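Local structure of chorismate mutase (Corynebacterium glutamicum, 5HUB) at residues T36-S39 and Q40-K44. The protein probably catalyses, as a small all-helical enzyme of the shikimate pathway, the pericyclic rearrangement of chorismate to prephenate. Residues are numbered along the deposited sequence; the frame is centred on the assembly and turned at random.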
ATOM      1  N   THR A  36       6.585  -1.808   8.365  1.00 15.54           N
ATOM      2  CA  THR A  36       7.247  -3.090   8.264  1.00 15.63           C
ATOM      3  C   THR A  36       8.379  -3.139   9.271  1.00 16.39           C
ATOM      4  O   THR A  36       8.518  -4.136   9.967  1.00 18.23           O
ATOM      5  CB  THR A  36       7.724  -3.271   6.839  1.00 16.37           C
ATOM      6  OG1 THR A  36       6.569  -3.313   5.969  1.00 17.60           O
ATOM      7  CG2 THR A  36       8.556  -4.492   6.680  1.00 17.83           C
ATOM      8  N   LYS A  37       9.106  -2.064   9.479  1.00 16.66           N
ATOM      9  CA  LYS A  37      10.172  -2.002  10.467  1.00 17.83           C
ATOM     10  C   LYS A  37       9.581  -2.262  11.878  1.00 17.68           C
ATOM     11  O   LYS A  37      10.149  -3.027  12.664  1.00 20.41           O
ATOM     12  CB  LYS A  37      10.865  -0.648  10.418  1.00 18.59           C
ATOM     13  CG  LYS A  37      12.105  -0.590  11.286  0.50 19.11           C
ATOM     14  CD  LYS A  37      12.921   0.655  11.003  0.50 24.22           C
ATOM     15  CE  LYS A  37      12.410   1.803  11.831  0.50 30.48           C
ATOM     16  NZ  LYS A  37      13.406   2.908  11.944  1.00 40.54           N
ATOM     17  N   ILE A  38       8.492  -1.597  12.208  1.00 16.10           N
ATOM     18  CA  ILE A  38       7.854  -1.801  13.532  1.00 16.48           C
ATOM     19  C   ILE A  38       7.373  -3.225  13.632  1.00 16.83           C
ATOM     20  O   ILE A  38       7.600  -3.886  14.698  1.00 19.31           O
ATOM     21  CB  ILE A  38       6.682  -0.862  13.728  1.00 16.58           C
ATOM     22  CG1 ILE A  38       7.167   0.550  13.838  1.00 18.15           C
ATOM     23  CG2 ILE A  38       5.920  -1.224  15.030  1.00 16.88           C
ATOM     24  CD1 ILE A  38       6.113   1.610  13.723  1.00 20.29           C
ATOM     25  N   SER A  39       6.679  -3.751  12.671  1.00 16.85           N
ATOM     26  CA  SER A  39       6.184  -5.085  12.713  1.00 18.52           C
ATOM     27  C   SER A  39       7.276  -6.094  12.920  1.00 19.39           C
ATOM     28  O   SER A  39       7.141  -6.978  13.797  1.00 24.03           O
ATOM     29  CB  SER A  39       5.351  -5.384  11.474  1.00 17.89           C
ATOM     30  OG  SER A  39       4.735  -6.647  11.644  1.00 22.67           O
ATOM     31  N   GLN A  40       8.382  -5.954  12.206  1.00 22.14           N
ATOM     32  CA  GLN A  40       9.447  -6.930  12.332  1.00 22.82           C
ATOM     33  C   GLN A  40      10.087  -6.857  13.715  1.00 25.98           C
ATOM     34  O   GLN A  40      10.583  -7.851  14.228  1.00 39.41           O
ATOM     35  CB  GLN A  40      10.497  -6.746  11.243  1.00 22.35           C
ATOM     36  CG  GLN A  40       9.981  -7.023   9.840  1.00 23.89           C
ATOM     37  CD  GLN A  40      11.018  -6.888   8.774  1.00 29.02           C
ATOM     38  OE1 GLN A  40      11.877  -6.016   8.838  1.00 35.59           O
ATOM     39  NE2 GLN A  40      10.922  -7.720   7.743  1.00 35.33           N
ATOM     40  N   THR A  41      10.115  -5.663  14.285  1.00 26.34           N
ATOM     41  CA  THR A  41      10.685  -5.501  15.605  1.00 28.67           C
ATOM     42  C   THR A  41       9.846  -6.194  16.688  1.00 28.09           C
ATOM     43  O   THR A  41      10.420  -6.730  17.656  1.00 37.27           O
ATOM     44  CB  THR A  41      10.893  -4.015  15.995  1.00 28.20           C
ATOM     45  OG1 THR A  41       9.649  -3.387  16.293  1.00 38.80           O
ATOM     46  CG2 THR A  41      11.664  -3.258  14.988  1.00 26.59           C
ATOM     47  N   ILE A  42       8.528  -6.237  16.531  1.00 25.96           N
ATOM     48  CA  ILE A  42       7.564  -6.739  17.550  1.00 25.77           C
ATOM     49  C   ILE A  42       6.975  -8.175  17.402  1.00 29.39           C
ATOM     50  O   ILE A  42       6.328  -8.714  18.316  1.00 39.35           O
ATOM     51  CB  ILE A  42       6.357  -5.749  17.777  1.00 26.34           C
ATOM     52  CG1 ILE A  42       5.273  -5.779  16.706  1.00 26.06           C
ATOM     53  CG2 ILE A  42       6.845  -4.352  18.018  1.00 30.16           C
ATOM     54  CD1 ILE A  42       4.091  -4.913  17.043  1.00 27.00           C
ATOM     55  N   GLY A  43       7.153  -8.755  16.215  1.00 37.90           N
ATOM     56  CA  GLY A  43       6.489  -9.996  15.831  1.00 39.07           C
ATOM     57  C   GLY A  43       6.955 -11.085  16.750  1.00 43.69           C
ATOM     58  O   GLY A  43       8.174 -11.237  16.945  1.00 47.90           O
ATOM     59  N   LYS A  44       5.992 -11.820  17.320  1.00 44.74           N
ATOM     60  CA  LYS A  44       6.278 -12.722  18.427  1.00 40.60           C
ATOM     61  C   LYS A  44       7.100 -13.944  18.026  1.00 42.57           C
ATOM     62  O   LYS A  44       7.038 -14.510  16.912  1.00 48.51           O
ATOM     63  CB  LYS A  44       5.021 -13.174  19.217  1.00 34.46           C
ATOM     64  CG  LYS A  44       5.195 -13.173  20.746  1.00 38.26           C
ATOM     65  CD  LYS A  44       4.277 -14.149  21.468  1.00 38.53           C
ATOM     66  CE  LYS A  44       4.132 -13.786  22.952  1.00 40.34           C
ATOM     67  NZ  LYS A  44       4.305 -14.922  23.915  1.00 41.26           N
TER
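The C-terminal end of the long helix 11-42 runs through T36-S39 into Q40-I42 and leaves the helix at G43, with I38 and T41 at the centre of the contact. I38 O is gripped twice: I42 N binds it at 3.1 Å, while the hydroxyl OG1 of T41 donates to I38 O over only 2.6 Å, arriving from the flank at a C=O...O angle of 123°. That side-chain bond depends on the T41 rotamer, which sets OG1 between the backbone N and the carbonyl carbon (chi1 74°) and folds it back over the preceding turn. Two residues earlier in the chain, Q40 N bonds to T36 O at 2.9 Å in a nearly straight bond. Beside this bond the side chains of T36 and Q40 run alongside each other in the same direction, the methyl CG2 of T36 lying 4.0 Å from CD, the amide carbon of Q40. Toward the C-terminus the bonding slackens, since S39 O draws weak bonds from both I42 N and G43 N, and G43 then leaves the helical backbone conformation. On the face turned to the second subunit, the CG2 methyls of I38 and I42 approach to 4.4 Å. Both isoleucines also pack on that subunit, I38 on its E20 and I42 on its Y17. The hydroxyl of S39, turned away from the backbone N (chi1 -172°), is bonded to G85 O near the chain's C-terminus. What results is a helix C-terminus where a threonine hydroxyl bonds back to a carbonyl three residues earlier, set at the dimer interface of an all-helical type II chorismate mutase.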